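PDB 4GWI: platelet aggregation factor Sm-hPAF from Streptococcus mitis, which binds fucose-containing Lewis glycans through this F-type lectin domain and, as a full-length cholesterol-dependent cytolysin, probably forms pores in host membranes. Local coordinates for residues 68-73 against 141-146. The protein carries 2 engineered substitutions. Numbering follows the deposited sequence.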
ATOM      1  N   GLY A  68      -9.008  -4.713  -9.429  1.00 21.68           N
ATOM      2  CA  GLY A  68     -10.163  -3.942  -9.195  1.00 22.45           C
ATOM      3  C   GLY A  68     -10.236  -3.143  -7.877  1.00 20.37           C
ATOM      4  O   GLY A  68     -11.004  -2.159  -7.782  1.00 22.09           O
ATOM      5  N   LYS A  69      -9.448  -3.630  -6.889  1.00 21.50           N
ATOM      6  CA  LYS A  69      -9.512  -2.943  -5.566  1.00 20.63           C
ATOM      7  C   LYS A  69      -8.180  -3.081  -4.870  1.00 17.74           C
ATOM      8  O   LYS A  69      -7.561  -4.170  -4.906  1.00 20.66           O
ATOM      9  CB  LYS A  69     -10.651  -3.522  -4.662  1.00 20.78           C
ATOM     10  CG  LYS A  69     -10.795  -2.804  -3.296  1.00 23.62           C
ATOM     11  CD  LYS A  69     -11.893  -3.618  -2.543  1.00 25.90           C
ATOM     12  CE  LYS A  69     -12.262  -3.125  -1.191  1.00 37.36           C
ATOM     13  NZ  LYS A  69     -13.345  -4.090  -0.750  1.00 37.27           N
ATOM     14  N   VAL A  70      -7.768  -1.984  -4.281  1.00 18.02           N
ATOM     15  CA  VAL A  70      -6.554  -2.022  -3.392  1.00 19.76           C
ATOM     16  C   VAL A  70      -7.033  -1.427  -2.057  1.00 19.19           C
ATOM     17  O   VAL A  70      -7.648  -0.395  -2.008  1.00 20.66           O
ATOM     18  CB  VAL A  70      -5.434  -1.124  -3.945  1.00 18.61           C
ATOM     19  CG1 VAL A  70      -4.223  -1.045  -2.929  1.00 19.58           C
ATOM     20  CG2 VAL A  70      -4.941  -1.738  -5.296  1.00 19.52           C
ATOM     21  N   LYS A  71      -6.762  -2.176  -0.940  1.00 19.01           N
ATOM     22  CA  LYS A  71      -7.229  -1.693   0.379  1.00 18.50           C
ATOM     23  C   LYS A  71      -5.972  -1.427   1.236  1.00 18.15           C
ATOM     24  O   LYS A  71      -5.131  -2.303   1.304  1.00 20.20           O
ATOM     25  CB  LYS A  71      -8.060  -2.800   1.061  1.00 22.40           C
ATOM     26  CG  LYS A  71      -8.789  -2.243   2.247  1.00 26.41           C
ATOM     27  CD  LYS A  71      -9.973  -3.217   2.587  1.00 27.46           C
ATOM     28  CE  LYS A  71     -10.545  -2.703   3.917  1.00 32.50           C
ATOM     29  NZ  LYS A  71     -11.467  -3.809   4.375  1.00 37.75           N
ATOM     30  N   LEU A  72      -5.884  -0.228   1.764  1.00 17.68           N
ATOM     31  CA  LEU A  72      -4.706   0.149   2.574  1.00 17.74           C
ATOM     32  C   LEU A  72      -5.253   0.122   4.050  1.00 18.94           C
ATOM     33  O   LEU A  72      -6.279   0.702   4.360  1.00 21.30           O
ATOM     34  CB  LEU A  72      -4.272   1.591   2.321  1.00 19.23           C
ATOM     35  CG  LEU A  72      -3.863   1.891   0.858  1.00 26.39           C
ATOM     36  CD1 LEU A  72      -3.158   3.242   0.897  1.00 24.92           C
ATOM     37  CD2 LEU A  72      -3.002   0.861   0.133  1.00 26.53           C
ATOM     38  N   TYR A  73      -4.394  -0.371   4.919  1.00 17.27           N
ATOM     39  CA  TYR A  73      -4.681  -0.311   6.383  1.00 17.90           C
ATOM     40  C   TYR A  73      -3.592   0.472   7.014  1.00 19.53           C
ATOM     41  O   TYR A  73      -2.396   0.137   6.869  1.00 19.29           O
ATOM     42  CB  TYR A  73      -4.693  -1.720   6.966  1.00 18.59           C
ATOM     43  CG  TYR A  73      -5.784  -2.626   6.436  1.00 18.08           C
ATOM     44  CD1 TYR A  73      -6.875  -2.907   7.257  1.00 21.04           C
ATOM     45  CD2 TYR A  73      -5.730  -3.187   5.138  1.00 19.37           C
ATOM     46  CE1 TYR A  73      -7.863  -3.749   6.788  1.00 23.28           C
ATOM     47  CE2 TYR A  73      -6.747  -4.021   4.662  1.00 20.66           C
ATOM     48  CZ  TYR A  73      -7.798  -4.277   5.520  1.00 21.89           C
ATOM     49  OH  TYR A  73      -8.767  -5.154   5.110  1.00 23.86           O
ATOM     50  N   VAL A 141      -1.432  -4.002   2.926  1.00 16.03           N
ATOM     51  CA  VAL A 141      -2.069  -3.598   1.641  1.00 15.38           C
ATOM     52  C   VAL A 141      -2.611  -4.898   1.042  1.00 14.96           C
ATOM     53  O   VAL A 141      -1.886  -5.921   0.912  1.00 18.76           O
ATOM     54  CB  VAL A 141      -0.945  -3.055   0.715  1.00 15.72           C
ATOM     55  CG1 VAL A 141      -1.569  -2.772  -0.671  1.00 19.88           C
ATOM     56  CG2 VAL A 141      -0.386  -1.737   1.266  1.00 17.34           C
ATOM     57  N   GLU A 142      -3.897  -4.855   0.754  1.00 15.90           N
ATOM     58  CA  GLU A 142      -4.564  -6.060   0.156  1.00 17.10           C
ATOM     59  C   GLU A 142      -5.006  -5.687  -1.253  1.00 16.77           C
ATOM     60  O   GLU A 142      -5.349  -4.506  -1.512  1.00 18.50           O
ATOM     61  CB  GLU A 142      -5.833  -6.417   0.975  1.00 18.67           C
ATOM     62  CG  GLU A 142      -5.400  -6.890   2.387  1.00 20.30           C
ATOM     63  CD  GLU A 142      -6.633  -7.149   3.253  1.00 25.58           C
ATOM     64  OE1 GLU A 142      -7.774  -6.694   2.967  1.00 24.77           O
ATOM     65  OE2 GLU A 142      -6.394  -7.831   4.316  1.00 25.35           O
ATOM     66  N   VAL A 143      -4.918  -6.659  -2.152  1.00 16.80           N
ATOM     67  CA  VAL A 143      -5.246  -6.315  -3.596  1.00 17.45           C
ATOM     68  C   VAL A 143      -6.199  -7.405  -4.113  1.00 18.31           C
ATOM     69  O   VAL A 143      -5.980  -8.598  -3.825  1.00 18.95           O
ATOM     70  CB  VAL A 143      -3.962  -6.390  -4.416  1.00 18.18           C
ATOM     71  CG1 VAL A 143      -4.282  -6.149  -5.932  1.00 19.48           C
ATOM     72  CG2 VAL A 143      -2.939  -5.329  -3.911  1.00 17.41           C
ATOM     73  N   PHE A 144      -7.242  -6.984  -4.846  1.00 18.49           N
ATOM     74  CA  PHE A 144      -8.278  -7.945  -5.287  1.00 20.31           C
ATOM     75  C   PHE A 144      -8.507  -7.812  -6.785  1.00 20.57           C
ATOM     76  O   PHE A 144      -8.510  -6.659  -7.264  1.00 21.01           O
ATOM     77  CB  PHE A 144      -9.562  -7.648  -4.574  1.00 21.00           C
ATOM     78  CG  PHE A 144      -9.398  -7.718  -3.044  1.00 22.25           C
ATOM     79  CD1 PHE A 144      -9.479  -8.966  -2.355  1.00 22.90           C
ATOM     80  CD2 PHE A 144      -9.089  -6.543  -2.337  1.00 22.73           C
ATOM     81  CE1 PHE A 144      -9.272  -8.972  -0.941  1.00 22.49           C
ATOM     82  CE2 PHE A 144      -8.914  -6.549  -0.911  1.00 22.11           C
ATOM     83  CZ  PHE A 144      -8.951  -7.786  -0.271  1.00 21.20           C
ATOM     84  N   ARG A 145      -8.670  -8.964  -7.452  1.00 20.65           N
ATOM     85  CA  ARG A 145      -8.995  -8.876  -8.893  1.00 23.19           C
ATOM     86  C   ARG A 145     -10.412  -8.411  -9.149  1.00 25.52           C
ATOM     87  O   ARG A 145     -11.316  -8.629  -8.382  1.00 24.36           O
ATOM     88  CB  ARG A 145      -8.847 -10.227  -9.513  1.00 24.28           C
ATOM     89  CG  ARG A 145      -7.508 -10.853  -9.422  1.00 28.64           C
ATOM     90  CD  ARG A 145      -7.557 -12.272 -10.084  1.00 33.13           C
ATOM     91  NE  ARG A 145      -6.284 -12.946 -10.018  1.00 32.16           N
ATOM     92  CZ  ARG A 145      -5.972 -13.961  -9.204  1.00 32.82           C
ATOM     93  NH1 ARG A 145      -4.709 -14.472  -9.214  1.00 31.85           N
ATOM     94  NH2 ARG A 145      -6.873 -14.448  -8.310  1.00 34.29           N
ATOM     95  N   SER A 146     -10.620  -7.755 -10.280  1.00 23.37           N
ATOM     96  CA  SER A 146     -11.990  -7.502 -10.807  1.00 28.41           C
ATOM     97  C   SER A 146     -12.700  -8.821 -11.014  1.00 28.26           C
ATOM     98  O   SER A 146     -12.109  -9.794 -11.359  1.00 31.77           O
ATOM     99  CB  SER A 146     -11.856  -6.915 -12.244  1.00 33.33           C
ATOM    100  OG  SER A 146     -11.162  -5.742 -12.167  1.00 35.87           O
TER
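Lys71 and Glu142 exchange two near-linear backbone hydrogen bonds, and segments 68-73 and 141-145 run antiparallel, their axes 168° apart in direction and 4.7 Å apart at closest approach. Towards Gly68 the pairing shifts: Phe144 O accepts from Gly68 N at 3.0 Å and from Lys69 N at 3.2 Å, two residues facing one, which defines a classic beta bulge. Lys69, Lys71, Glu142 and Phe144 share one face of the sheet. There the extended Lys69 chain runs alongside the Phe144 ring, CD to CD2 4.1 Å, on its way to a salt bridge with Glu114, while Lys71 CB meets the ring edge. Glu142 turns CG beside its own backbone N (chi1 -67°), which brings OE1 within 2.8 Å of Tyr73 OH. The hydroxyl donates from above the carboxylate plane, and ring and carboxylate stand steeply to each other. On the reverse face the contact is apolar: Val141 CG1 touches Val70 CG1 at 3.9 Å, and Val141 CG2 lies 3.9 Å from Leu72 CD2. Val70, Leu72 and Val143 also pack on strand 124-129 of the five-stranded sheet, the facing-sheet arrangement of the F-type lectin beta-sandwich.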